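Local coordinates for protein uracil-DNA glycosylase (PDB 6LYJ) that belongs to the uracil-DNA glycosylase superfamily and folds around a four-stranded parallel beta sheet with helices packed on its two faces, at residues D82-I87 and G249-R254; I118-H123 and K229-N234; V186-G191 and N234-A239; V208-H213 and S225-F230. All coordinates share one frame; numbering follows the deposited sequence.

How the contacts relate
All four contacts hold parts of the chain against, or next to, the central parallel sheet, whose strand order is 145-149, 85-89, 186-190, 207-211. Contacts 1 and 3, with centres about 11 Å apart, use the two middle strands; Val86 and Met188 are joined by the probable bond Met188 N to Val86 O at 2.8 Å. Contact 4 lies at the end of edge strand 207-211, its centre about 9 Å from that of contact 3. Contact 2 brings helix 113-125 to the same corner, about 10 Å from contact 3 between centres, and shares Lys229 and Phe230 with contact 4 and Asn234 with contact 3. Contacts 1 and 4 do not touch.

Contact 1 of 4, residues D82-I87 and G249-R254; sequences DIKVVI and GEIDWR
Gly249 receives the end of Lys84 where the C-terminal tail of the chain passes the start of strand 85-89, one of the two inner strands of the parallel sheet in this alpha/beta fold. The lysine ammonium NZ gives a hydrogen bond to Gly249 O at 2.8 Å, arriving well to one side of the carbonyl at a C=O...N angle of 113° and tilted out of its plane. A chain fully extended beyond CG carries the charge this far, while Lys84 CD slides past Ile251 CD1 at 4.2 Å. A water also accepts from Lys84 NZ, at 3.0 Å. Glu250 turns its side chain away from the sheet to a salt bridge with Arg244 of helix 235-245. Ile251 points back inward, and its CG1 meets Val85 CG2 at 4.3 Å. Its other branch, CG2, lies over the centre of the Trp253 ring, 3.6 Å above the plane, so the isoleucine touches Val85 with one branch and the indole face with the other. Trp253 swings its six-membered ring toward the strand, and Val85 CG1 lies 4.3 Å from Trp253 CH2, at the edge of the indole and near its plane; Phe236 and Trp140 meet the same indole edge-to-face. Beyond it, Arg254 grips Asp252 side-on in a salt bridge, and the backbone closes an Asx turn at the same place, with Arg254 N reaching Asp252 OD1 at 3.1 Å from above the carboxylate plane.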
loop_
_atom_site.group_PDB
_atom_site.type_symbol
_atom_site.label_atom_id
_atom_site.label_comp_id
_atom_site.label_asym_id
_atom_site.label_seq_id
_atom_site.Cartn_x
_atom_site.Cartn_y
_atom_site.Cartn_z
ATOM N N ASP A 82 5.559 -22.596 5.990
ATOM C CA ASP A 82 6.293 -21.879 7.025
ATOM C C ASP A 82 5.842 -20.430 7.193
ATOM O O ASP A 82 6.460 -19.688 7.963
ATOM C CB ASP A 82 7.794 -21.926 6.726
ATOM C CG ASP A 82 8.348 -23.335 6.763
ATOM O OD1 ASP A 82 7.805 -24.172 7.513
ATOM O OD2 ASP A 82 9.328 -23.607 6.039
ATOM N N ILE A 83 4.796 -20.007 6.485
ATOM C CA ILE A 83 4.315 -18.635 6.606
ATOM C C ILE A 83 3.739 -18.415 7.998
ATOM O O ILE A 83 2.957 -19.232 8.502
ATOM C CB ILE A 83 3.287 -18.324 5.508
ATOM C CG1 ILE A 83 3.987 -18.289 4.145
ATOM C CG2 ILE A 83 2.554 -17.018 5.806
ATOM C CD1 ILE A 83 3.049 -18.276 2.970
ATOM N N LYS A 84 4.155 -17.320 8.641
ATOM C CA LYS A 84 3.728 -16.963 9.986
ATOM C C LYS A 84 2.997 -15.634 10.065
ATOM O O LYS A 84 2.225 -15.427 11.003
ATOM C CB LYS A 84 4.932 -16.902 10.944
ATOM C CG LYS A 84 5.668 -18.212 11.131
ATOM C CD LYS A 84 7.012 -17.983 11.814
ATOM C CE LYS A 84 7.772 -19.284 11.992
ATOM N NZ LYS A 84 9.098 -19.077 12.645
ATOM N N VAL A 85 3.259 -14.713 9.141
ATOM C CA VAL A 85 2.632 -13.399 9.125
ATOM C C VAL A 85 2.283 -13.065 7.683
ATOM O O VAL A 85 3.105 -13.252 6.779
ATOM C CB VAL A 85 3.542 -12.308 9.731
ATOM C CG1 VAL A 85 2.837 -10.956 9.714
ATOM C CG2 VAL A 85 3.947 -12.666 11.147
ATOM N N VAL A 86 1.064 -12.580 7.466
ATOM C CA VAL A 86 0.609 -12.110 6.162
ATOM C C VAL A 86 0.317 -10.622 6.283
ATOM O O VAL A 86 -0.454 -10.204 7.155
ATOM C CB VAL A 86 -0.631 -12.874 5.669
ATOM C CG1 VAL A 86 -1.090 -12.314 4.329
ATOM C CG2 VAL A 86 -0.319 -14.357 5.532
ATOM N N ILE A 87 0.957 -9.827 5.432
ATOM C CA ILE A 87 0.728 -8.390 5.344
ATOM C C ILE A 87 0.173 -8.109 3.955
ATOM O O ILE A 87 0.798 -8.474 2.950
ATOM C CB ILE A 87 2.020 -7.597 5.593
ATOM C CG1 ILE A 87 2.575 -7.905 6.987
ATOM C CG2 ILE A 87 1.766 -6.107 5.436
ATOM C CD1 ILE A 87 3.935 -7.310 7.251
ATOM N N GLY A 249 8.818 -19.836 15.949
ATOM C CA GLY A 249 9.905 -18.876 16.054
ATOM C C GLY A 249 9.428 -17.469 15.728
ATOM O O GLY A 249 8.714 -17.241 14.749
ATOM N N GLU A 250 9.843 -16.513 16.557
ATOM C CA GLU A 250 9.455 -15.126 16.341
ATOM C C GLU A 250 10.208 -14.521 15.160
ATOM O O GLU A 250 11.276 -14.988 14.753
ATOM C CB GLU A 250 9.715 -14.290 17.598
ATOM C CG GLU A 250 9.041 -14.819 18.853
ATOM C CD GLU A 250 9.279 -13.935 20.068
ATOM O OE1 GLU A 250 9.300 -12.694 19.919
ATOM O OE2 GLU A 250 9.446 -14.486 21.174
ATOM N N ILE A 251 9.639 -13.449 14.623
ATOM C CA ILE A 251 10.261 -12.718 13.527
ATOM C C ILE A 251 11.283 -11.754 14.111
ATOM O O ILE A 251 11.000 -11.048 15.086
ATOM C CB ILE A 251 9.206 -11.964 12.699
ATOM C CG1 ILE A 251 8.034 -12.875 12.311
ATOM C CG2 ILE A 251 9.846 -11.333 11.466
ATOM C CD1 ILE A 251 8.417 -14.067 11.449
ATOM N N ASP A 252 12.472 -11.717 13.514
ATOM C CA ASP A 252 13.427 -10.643 13.771
ATOM C C ASP A 252 13.128 -9.557 12.742
ATOM O O ASP A 252 13.445 -9.700 11.558
ATOM C CB ASP A 252 14.861 -11.155 13.678
ATOM C CG ASP A 252 15.896 -10.084 13.997
ATOM O OD1 ASP A 252 15.528 -8.902 14.162
ATOM O OD2 ASP A 252 17.091 -10.430 14.085
ATOM N N TRP A 253 12.466 -8.490 13.188
ATOM C CA TRP A 253 12.011 -7.430 12.297
ATOM C C TRP A 253 13.129 -6.496 11.849
ATOM O O TRP A 253 12.865 -5.589 11.052
ATOM C CB TRP A 253 10.901 -6.618 12.978
ATOM C CG TRP A 253 9.681 -7.431 13.292
ATOM C CD1 TRP A 253 9.307 -7.910 14.519
ATOM C CD2 TRP A 253 8.686 -7.885 12.366
ATOM N NE1 TRP A 253 8.138 -8.621 14.412
ATOM C CE2 TRP A 253 7.735 -8.621 13.103
ATOM C CE3 TRP A 253 8.502 -7.734 10.987
ATOM C CZ2 TRP A 253 6.620 -9.209 12.506
ATOM C CZ3 TRP A 253 7.391 -8.320 10.394
ATOM C CH2 TRP A 253 6.464 -9.045 11.156
ATOM N N ARG A 254 14.356 -6.681 12.333
ATOM C CA ARG A 254 15.406 -5.702 12.080
ATOM C C ARG A 254 15.847 -5.741 10.622
ATOM O O ARG A 254 15.875 -6.800 9.988
ATOM C CB ARG A 254 16.600 -5.939 13.005
ATOM C CG ARG A 254 16.313 -5.595 14.459
ATOM C CD ARG A 254 17.484 -5.944 15.359
ATOM N NE ARG A 254 17.819 -7.361 15.262
ATOM C CZ ARG A 254 18.954 -7.894 15.699
ATOM N NH1 ARG A 254 19.871 -7.129 16.284
ATOM N NH2 ARG A 254 19.169 -9.196 15.561
HETATM O O HOH W 1 9.339 -21.593 14.250
#

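Contact 2 of 4, residues I118-H123 and K229-N234; sequences IYAELH and KFLGNN
Glu121 and Leu231 bring their CA atoms to 5.2 Å where one side of helix 113-125 meets a type II beta turn running from Phe230 to Asn233. Gly232 takes a positive phi in that turn, a conformation in which a CB would collide with the preceding carbonyl. Glu121 carries the polar half of the contact. Its CG stands anti to the backbone N and the chain then bends at chi2 (60°), which aims the carboxylate at the backbone N-H of Gly232 within the turn and of Asn234 just after it. Glu121 OE1 takes Gly232 N at 2.6 Å in a nearly straight bond (167°), and its OE2 takes Asn234 N at 2.9 Å with a more bent one (138°). Both donors lie well out of the carboxylate plane. Arg124 forms a salt bridge with OE2, which probably favours the charged form of the acid. Below this grip, Phe230 presents the CZ end of its ring to Ile118 CG1 at 3.6 Å, while its CE2 meets Glu121 CB at 3.6 Å. Asn233 ND2 sits over a face of the same ring, offset toward the rim, 3.4 Å above the plane; OD1 of that amide accepts from His235 N. Leu231 CD1 lies 4.4 Å from Ala120 CB, at the rim of the contact. One carboxylate on helix 113-125 thus holds the type II turn by Gly232 N and the N-cap residue Asn234 by its backbone N, just before helix 235-245.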
loop_
_atom_site.group_PDB
_atom_site.type_symbol
_atom_site.label_atom_id
_atom_site.label_comp_id
_atom_site.label_asym_id
_atom_site.label_seq_id
_atom_site.Cartn_x
_atom_site.Cartn_y
_atom_site.Cartn_z
ATOM N N ILE A 118 5.590 2.556 8.585
ATOM C CA ILE A 118 5.760 1.207 9.122
ATOM C C ILE A 118 7.019 1.146 9.978
ATOM O O ILE A 118 7.007 0.628 11.104
ATOM C CB ILE A 118 5.797 0.174 7.980
ATOM C CG1 ILE A 118 4.426 0.066 7.310
ATOM C CG2 ILE A 118 6.245 -1.192 8.498
ATOM C CD1 ILE A 118 4.448 -0.659 5.972
ATOM N N TYR A 119 8.132 1.652 9.437
ATOM C CA TYR A 119 9.378 1.724 10.195
ATOM C C TYR A 119 9.192 2.506 11.490
ATOM O O TYR A 119 9.765 2.151 12.525
ATOM C CB TYR A 119 10.476 2.375 9.353
ATOM C CG TYR A 119 10.991 1.547 8.199
ATOM C CD1 TYR A 119 10.677 0.200 8.081
ATOM C CD2 TYR A 119 11.817 2.115 7.236
ATOM C CE1 TYR A 119 11.145 -0.548 7.018
ATOM C CE2 TYR A 119 12.304 1.372 6.181
ATOM C CZ TYR A 119 11.970 0.043 6.078
ATOM O OH TYR A 119 12.465 -0.695 5.030
ATOM N N ALA A 120 8.419 3.597 11.439
ATOM C CA ALA A 120 8.205 4.413 12.632
ATOM C C ALA A 120 7.474 3.628 13.713
ATOM O O ALA A 120 7.801 3.732 14.902
ATOM C CB ALA A 120 7.427 5.682 12.271
ATOM N N GLU A 121 6.477 2.835 13.318
ATOM C CA GLU A 121 5.773 2.017 14.303
ATOM C C GLU A 121 6.665 0.903 14.841
ATOM O O GLU A 121 6.624 0.588 16.039
ATOM C CB GLU A 121 4.494 1.444 13.693
ATOM C CG GLU A 121 3.865 0.304 14.492
ATOM C CD GLU A 121 3.462 0.692 15.907
ATOM O OE1 GLU A 121 3.299 1.898 16.200
ATOM O OE2 GLU A 121 3.300 -0.230 16.737
ATOM N N LEU A 122 7.501 0.319 13.981
ATOM C CA LEU A 122 8.459 -0.677 14.450
ATOM C C LEU A 122 9.416 -0.069 15.470
ATOM O O LEU A 122 9.742 -0.696 16.485
ATOM C CB LEU A 122 9.227 -1.257 13.265
ATOM C CG LEU A 122 8.545 -2.373 12.475
ATOM C CD1 LEU A 122 9.140 -2.440 11.085
ATOM C CD2 LEU A 122 8.679 -3.712 13.174
ATOM N N HIS A 123 9.883 1.151 15.202
ATOM C CA HIS A 123 10.832 1.814 16.089
ATOM C C HIS A 123 10.180 2.195 17.413
ATOM O O HIS A 123 10.813 2.102 18.474
ATOM C CB HIS A 123 11.406 3.046 15.389
ATOM C CG HIS A 123 12.469 3.749 16.173
ATOM N ND1 HIS A 123 12.633 5.116 16.139
ATOM C CD2 HIS A 123 13.422 3.276 17.009
ATOM C CE1 HIS A 123 13.641 5.456 16.924
ATOM N NE2 HIS A 123 14.137 4.357 17.463
ATOM N N LYS A 229 -5.380 4.033 15.196
ATOM C CA LYS A 229 -4.351 4.600 14.332
ATOM C C LYS A 229 -3.240 3.591 14.064
ATOM O O LYS A 229 -2.959 2.711 14.881
ATOM C CB LYS A 229 -3.747 5.847 14.984
ATOM C CG LYS A 229 -4.652 7.052 14.950
ATOM C CD LYS A 229 -4.578 7.701 13.594
ATOM C CE LYS A 229 -5.431 8.945 13.524
ATOM N NZ LYS A 229 -6.001 9.061 12.160
ATOM N N PHE A 230 -2.603 3.720 12.897
ATOM C CA PHE A 230 -1.488 2.832 12.587
ATOM C C PHE A 230 -0.368 2.999 13.607
ATOM O O PHE A 230 0.061 2.029 14.243
ATOM C CB PHE A 230 -0.964 3.068 11.171
ATOM C CG PHE A 230 0.118 2.103 10.778
ATOM C CD1 PHE A 230 -0.202 0.879 10.216
ATOM C CD2 PHE A 230 1.453 2.397 11.019
ATOM C CE1 PHE A 230 0.792 -0.026 9.874
ATOM C CE2 PHE A 230 2.449 1.502 10.678
ATOM C CZ PHE A 230 2.119 0.288 10.106
ATOM N N LEU A 231 0.142 4.221 13.752
ATOM C CA LEU A 231 1.162 4.476 14.760
ATOM C C LEU A 231 0.585 4.209 16.141
ATOM O O LEU A 231 -0.392 4.846 16.549
ATOM C CB LEU A 231 1.670 5.913 14.654
ATOM C CG LEU A 231 2.819 6.269 15.599
ATOM C CD1 LEU A 231 4.094 5.540 15.199
ATOM C CD2 LEU A 231 3.044 7.771 15.630
ATOM N N GLY A 232 1.178 3.259 16.858
ATOM C CA GLY A 232 0.621 2.806 18.112
ATOM C C GLY A 232 -0.184 1.527 18.030
ATOM O O GLY A 232 -0.682 1.067 19.064
ATOM N N ASN A 233 -0.340 0.937 16.842
ATOM C CA ASN A 233 -1.180 -0.252 16.748
ATOM C C ASN A 233 -0.526 -1.480 17.373
ATOM O O ASN A 233 -1.231 -2.451 17.667
ATOM C CB ASN A 233 -1.578 -0.527 15.287
ATOM C CG ASN A 233 -0.403 -0.920 14.396
ATOM O OD1 ASN A 233 0.689 -1.240 14.861
ATOM N ND2 ASN A 233 -0.643 -0.913 13.095
ATOM N N ASN A 234 0.794 -1.459 17.577
ATOM C CA ASN A 234 1.519 -2.511 18.290
ATOM C C ASN A 234 1.469 -3.851 17.557
ATOM O O ASN A 234 1.693 -4.900 18.168
ATOM C CB ASN A 234 0.987 -2.666 19.724
ATOM C CG ASN A 234 2.072 -3.024 20.721
ATOM O OD1 ASN A 234 3.211 -2.574 20.606
ATOM N ND2 ASN A 234 1.718 -3.834 21.713
#

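Contact 3 of 4, residues V186-G191 and N234-A239; sequences VFMLWG and NHFVLA
Met188 fills the middle of the interface, its methyl CE lodged 3.6 Å from Ala239 CB and 3.8 Å from Phe236 CD1. With CG beside the backbone N and the rest of the chain extended, the thioether stands straight off the strand into the helix. The sulfur completes a Met-aromatic contact, SD lying obliquely 4.5 Å from the centroid of the Phe236 ring, whose side chain crosses that of Met188 at about a right angle. Next to it, Val186 CG1 closes against Ala239 CB at 3.8 Å, where the CA atoms of Val186 and Ala239 come to 6.1 Å. Strand 186-190 is an inner strand of the parallel sheet, and helix 235-245 lies on one face of it running nearly antiparallel (167° between the short segments), the course expected of a helix that returns across the sheet after edge strand 207-211 in an alpha/beta fold. Farther along the strand, Trp190 turns its six-membered ring so that CZ2 approaches Phe236 CZ at 4.1 Å; Ile118 and Phe230 press on the same indole. At the polar edge, Trp190 NE1 donates to His235 ND1 at 3.1 Å (155°). The acceptor lies in the indole plane, whereas the donor is tilted 19° out of the imidazole plane, the two rings meeting rim to rim. With ND1 accepting, a proton on NE2 is likely, consistent with the weak bond from His235 NE2 to Thr210 O.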
loop_
_atom_site.group_PDB
_atom_site.type_symbol
_atom_site.label_atom_id
_atom_site.label_comp_id
_atom_site.label_asym_id
_atom_site.label_seq_id
_atom_site.Cartn_x
_atom_site.Cartn_y
_atom_site.Cartn_z
ATOM N N VAL A 186 -0.527 -14.942 11.600
ATOM C CA VAL A 186 -0.932 -13.561 11.858
ATOM C C VAL A 186 -1.252 -12.885 10.532
ATOM O O VAL A 186 -0.526 -13.054 9.544
ATOM C CB VAL A 186 0.163 -12.783 12.618
ATOM C CG1 VAL A 186 -0.289 -11.350 12.893
ATOM C CG2 VAL A 186 0.535 -13.491 13.914
ATOM N N PHE A 187 -2.349 -12.129 10.504
ATOM C CA PHE A 187 -2.768 -11.357 9.338
ATOM C C PHE A 187 -2.882 -9.891 9.738
ATOM O O PHE A 187 -3.639 -9.554 10.655
ATOM C CB PHE A 187 -4.106 -11.860 8.782
ATOM C CG PHE A 187 -4.056 -13.268 8.248
ATOM C CD1 PHE A 187 -4.060 -14.355 9.111
ATOM C CD2 PHE A 187 -4.004 -13.502 6.885
ATOM C CE1 PHE A 187 -4.014 -15.650 8.622
ATOM C CE2 PHE A 187 -3.955 -14.794 6.388
ATOM C CZ PHE A 187 -3.962 -15.868 7.258
ATOM N N MET A 188 -2.125 -9.024 9.064
ATOM C CA MET A 188 -2.115 -7.591 9.351
ATOM C C MET A 188 -2.851 -6.870 8.225
ATOM O O MET A 188 -2.359 -6.810 7.094
ATOM C CB MET A 188 -0.689 -7.065 9.501
ATOM C CG MET A 188 0.141 -7.745 10.592
ATOM S SD MET A 188 1.791 -7.024 10.708
ATOM C CE MET A 188 2.515 -7.967 12.049
ATOM N N LEU A 189 -4.019 -6.317 8.544
ATOM C CA LEU A 189 -4.891 -5.651 7.580
ATOM C C LEU A 189 -4.953 -4.164 7.918
ATOM O O LEU A 189 -5.585 -3.776 8.906
ATOM C CB LEU A 189 -6.283 -6.284 7.597
ATOM C CG LEU A 189 -6.289 -7.818 7.541
ATOM C CD1 LEU A 189 -7.701 -8.387 7.565
ATOM C CD2 LEU A 189 -5.553 -8.292 6.305
ATOM N N TRP A 190 -4.305 -3.336 7.097
ATOM C CA TRP A 190 -4.194 -1.898 7.340
ATOM C C TRP A 190 -5.058 -1.136 6.341
ATOM O O TRP A 190 -4.831 -1.223 5.131
ATOM C CB TRP A 190 -2.740 -1.444 7.224
ATOM C CG TRP A 190 -1.800 -2.181 8.125
ATOM C CD1 TRP A 190 -2.060 -2.636 9.383
ATOM C CD2 TRP A 190 -0.448 -2.552 7.834
ATOM N NE1 TRP A 190 -0.953 -3.265 9.897
ATOM C CE2 TRP A 190 0.051 -3.227 8.967
ATOM C CE3 TRP A 190 0.389 -2.379 6.727
ATOM C CZ2 TRP A 190 1.353 -3.730 9.026
ATOM C CZ3 TRP A 190 1.682 -2.881 6.788
ATOM C CH2 TRP A 190 2.150 -3.545 7.931
ATOM N N GLY A 191 -6.022 -0.369 6.845
ATOM C CA GLY A 191 -6.907 0.399 5.995
ATOM C C GLY A 191 -8.150 -0.374 5.584
ATOM O O GLY A 191 -8.309 -1.565 5.859
ATOM N N ASN A 234 0.794 -1.459 17.577
ATOM C CA ASN A 234 1.519 -2.511 18.290
ATOM C C ASN A 234 1.469 -3.851 17.557
ATOM O O ASN A 234 1.693 -4.900 18.168
ATOM C CB ASN A 234 0.987 -2.666 19.724
ATOM C CG ASN A 234 2.072 -3.024 20.721
ATOM O OD1 ASN A 234 3.211 -2.574 20.606
ATOM N ND2 ASN A 234 1.718 -3.834 21.713
ATOM N N HIS A 235 1.226 -3.834 16.240
ATOM C CA HIS A 235 0.936 -5.073 15.524
ATOM C C HIS A 235 2.134 -6.018 15.474
ATOM O O HIS A 235 1.954 -7.240 15.492
ATOM C CB HIS A 235 0.474 -4.754 14.100
ATOM C CG HIS A 235 -0.967 -4.356 13.997
ATOM N ND1 HIS A 235 -1.598 -4.168 12.786
ATOM C CD2 HIS A 235 -1.897 -4.106 14.949
ATOM C CE1 HIS A 235 -2.856 -3.824 12.996
ATOM N NE2 HIS A 235 -3.063 -3.776 14.300
ATOM N N PHE A 236 3.356 -5.490 15.401
ATOM C CA PHE A 236 4.516 -6.367 15.283
ATOM C C PHE A 236 4.850 -7.040 16.613
ATOM O O PHE A 236 5.221 -8.227 16.644
ATOM C CB PHE A 236 5.705 -5.566 14.749
ATOM C CG PHE A 236 5.451 -4.961 13.398
ATOM C CD1 PHE A 236 5.621 -5.708 12.245
ATOM C CD2 PHE A 236 5.012 -3.650 13.284
ATOM C CE1 PHE A 236 5.374 -5.157 11.002
ATOM C CE2 PHE A 236 4.761 -3.092 12.043
ATOM C CZ PHE A 236 4.942 -3.845 10.902
ATOM N N VAL A 237 4.620 -6.330 17.718
ATOM C CA VAL A 237 4.754 -6.934 19.038
ATOM C C VAL A 237 3.674 -7.989 19.246
ATOM O O VAL A 237 3.957 -9.102 19.701
ATOM C CB VAL A 237 4.705 -5.849 20.129
ATOM C CG1 VAL A 237 4.676 -6.482 21.518
ATOM C CG2 VAL A 237 5.886 -4.897 19.987
ATOM N N LEU A 238 2.414 -7.637 18.966
ATOM C CA LEU A 238 1.329 -8.598 19.142
ATOM C C LEU A 238 1.557 -9.834 18.281
ATOM O O LEU A 238 1.276 -10.962 18.706
ATOM C CB LEU A 238 -0.011 -7.943 18.810
ATOM C CG LEU A 238 -0.431 -6.803 19.741
ATOM C CD1 LEU A 238 -1.661 -6.088 19.191
ATOM C CD2 LEU A 238 -0.683 -7.322 21.154
ATOM N N ALA A 239 2.072 -9.637 17.066
ATOM C CA ALA A 239 2.354 -10.754 16.174
ATOM C C ALA A 239 3.386 -11.691 16.785
ATOM O O ALA A 239 3.189 -12.915 16.816
ATOM C CB ALA A 239 2.829 -10.235 14.818
#

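Contact 4 of 4, residues V208-H213 and S225-F230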
loop_
_atom_site.group_PDB
_atom_site.type_symbol
_atom_site.label_atom_id
_atom_site.label_comp_id
_atom_site.label_asym_id
_atom_site.label_seq_id
_atom_site.Cartn_x
_atom_site.Cartn_y
_atom_site.Cartn_z
ATOM N N VAL A 208 -6.003 -11.816 13.732
ATOM C CA VAL A 208 -6.280 -10.823 12.704
ATOM C C VAL A 208 -6.107 -9.450 13.337
ATOM O O VAL A 208 -6.892 -9.048 14.204
ATOM C CB VAL A 208 -7.681 -11.002 12.108
ATOM C CG1 VAL A 208 -7.947 -9.944 11.043
ATOM C CG2 VAL A 208 -7.825 -12.407 11.537
ATOM N N LEU A 209 -5.064 -8.740 12.918
ATOM C CA LEU A 209 -4.749 -7.413 13.425
ATOM C C LEU A 209 -5.185 -6.369 12.406
ATOM O O LEU A 209 -4.824 -6.458 11.227
ATOM C CB LEU A 209 -3.251 -7.282 13.713
ATOM C CG LEU A 209 -2.656 -8.304 14.687
ATOM C CD1 LEU A 209 -1.138 -8.221 14.702
ATOM C CD2 LEU A 209 -3.215 -8.076 16.085
ATOM N N THR A 210 -5.961 -5.389 12.859
ATOM C CA THR A 210 -6.471 -4.344 11.987
ATOM C C THR A 210 -6.125 -2.980 12.561
ATOM O O THR A 210 -5.997 -2.811 13.777
ATOM C CB THR A 210 -7.993 -4.441 11.802
ATOM O OG1 THR A 210 -8.639 -4.194 13.054
ATOM C CG2 THR A 210 -8.391 -5.819 11.293
ATOM N N SER A 211 -5.976 -2.009 11.667
ATOM C CA SER A 211 -5.774 -0.615 12.044
ATOM C C SER A 211 -5.972 0.234 10.796
ATOM O O SER A 211 -6.190 -0.282 9.694
ATOM C CB SER A 211 -4.389 -0.383 12.654
ATOM O OG SER A 211 -3.387 -0.350 11.653
ATOM N N GLN A 212 -5.884 1.548 10.979
ATOM C CA GLN A 212 -5.835 2.446 9.839
ATOM C C GLN A 212 -4.566 2.209 9.027
ATOM O O GLN A 212 -3.601 1.595 9.490
ATOM C CB GLN A 212 -5.903 3.901 10.293
ATOM C CG GLN A 212 -7.291 4.340 10.703
ATOM C CD GLN A 212 -7.354 5.816 11.010
ATOM O OE1 GLN A 212 -6.371 6.412 11.444
ATOM N NE2 GLN A 212 -8.512 6.418 10.777
ATOM N N HIS A 213 -4.576 2.724 7.805
ATOM C CA HIS A 213 -3.471 2.534 6.886
ATOM C C HIS A 213 -2.248 3.314 7.371
ATOM O O HIS A 213 -2.384 4.371 7.988
ATOM C CB HIS A 213 -3.882 3.005 5.493
ATOM C CG HIS A 213 -3.028 2.471 4.388
ATOM N ND1 HIS A 213 -1.849 3.070 4.002
ATOM C CD2 HIS A 213 -3.188 1.397 3.579
ATOM C CE1 HIS A 213 -1.316 2.387 3.006
ATOM N NE2 HIS A 213 -2.111 1.369 2.727
ATOM N N SER A 225 -12.264 8.219 14.394
ATOM C CA SER A 225 -11.994 6.928 13.768
ATOM C C SER A 225 -12.270 5.743 14.681
ATOM O O SER A 225 -11.546 5.516 15.656
ATOM C CB SER A 225 -10.542 6.876 13.288
ATOM O OG SER A 225 -10.325 7.774 12.213
ATOM N N ALA A 226 -13.338 4.998 14.377
ATOM C CA ALA A 226 -13.610 3.750 15.082
ATOM C C ALA A 226 -12.397 2.832 15.068
ATOM O O ALA A 226 -12.189 2.056 16.010
ATOM C CB ALA A 226 -14.821 3.049 14.465
ATOM N N GLN A 227 -11.590 2.902 14.012
ATOM C CA GLN A 227 -10.376 2.111 13.910
ATOM C C GLN A 227 -9.203 2.808 14.587
ATOM O O GLN A 227 -9.072 4.034 14.560
ATOM C CB GLN A 227 -10.028 1.837 12.449
ATOM C CG GLN A 227 -10.508 0.496 11.944
ATOM C CD GLN A 227 -9.629 -0.038 10.839
ATOM O OE1 GLN A 227 -9.177 0.714 9.976
ATOM N NE2 GLN A 227 -9.372 -1.340 10.861
ATOM N N GLN A 228 -8.336 1.992 15.173
ATOM C CA GLN A 228 -7.123 2.466 15.818
ATOM C C GLN A 228 -6.143 3.022 14.786
ATOM O O GLN A 228 -6.099 2.577 13.636
ATOM C CB GLN A 228 -6.512 1.320 16.624
ATOM C CG GLN A 228 -5.013 1.260 16.676
ATOM C CD GLN A 228 -4.528 0.178 17.610
ATOM O OE1 GLN A 228 -4.679 -1.011 17.331
ATOM N NE2 GLN A 228 -3.947 0.582 18.735
ATOM N N LYS A 229 -5.380 4.033 15.196
ATOM C CA LYS A 229 -4.351 4.600 14.332
ATOM C C LYS A 229 -3.240 3.591 14.064
ATOM O O LYS A 229 -2.959 2.711 14.881
ATOM C CB LYS A 229 -3.747 5.847 14.984
ATOM C CG LYS A 229 -4.652 7.052 14.950
ATOM C CD LYS A 229 -4.578 7.701 13.594
ATOM C CE LYS A 229 -5.431 8.945 13.524
ATOM N NZ LYS A 229 -6.001 9.061 12.160
ATOM N N PHE A 230 -2.603 3.720 12.897
ATOM C CA PHE A 230 -1.488 2.832 12.587
ATOM C C PHE A 230 -0.368 2.999 13.607
ATOM O O PHE A 230 0.061 2.029 14.243
ATOM C CB PHE A 230 -0.964 3.068 11.171
ATOM C CG PHE A 230 0.118 2.103 10.778
ATOM C CD1 PHE A 230 -0.202 0.879 10.216
ATOM C CD2 PHE A 230 1.453 2.397 11.019
ATOM C CE1 PHE A 230 0.792 -0.026 9.874
ATOM C CE2 PHE A 230 2.449 1.502 10.678
ATOM C CZ PHE A 230 2.119 0.288 10.106
HETATM O O HOH W 2 -8.618 -1.437 14.822
HETATM O O HOH W 3 -2.937 5.978 11.244
#
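Gln212 is held by both its side chain and its backbone. Lys229 NZ donates to Gln212 OE1 at 2.8 Å, in the amide plane and on a lone pair, and a second partner of the ammonium is Ala218 O. The lysine leaves its backbone heading away from the strand, and bends at chi2 (-80°) and chi4 bring its end back, laying Lys229 CD 3.1 Å from Gln212 OE1. Gln212 N, for its part, gives a nearly straight bond (170°) to Gln228 O at 2.9 Å, meeting the carbonyl almost head-on. Waters add to this: one accepts from Phe230 N at 2.8 Å, and another donates to Thr210 O at 3.1 Å. Both segments belong to the region between edge strand 207-211 and helix 235-245, a connection whose first part, beginning at His213, is known in this family as the leucine loop; the backbone bond from Gln212 to Gln228 closes off the part of the connection between them. Beside this bond, Ser211 OG donates to Gln212 O at 2.9 Å and accepts from Asn233 ND2, tying strand end and turn. Packing surrounds the bonds. Ser211 CB rests against Gln228 O, and the Phe230 ring has Gln212 O at its edge, with Phe230 CB 3.5 Å from that oxygen. Where Ser225 and Gln227 are poorly ordered, the other protein of the assembly comes close, and Gln212 and Ser225 pack on acidic side-chain surface of it.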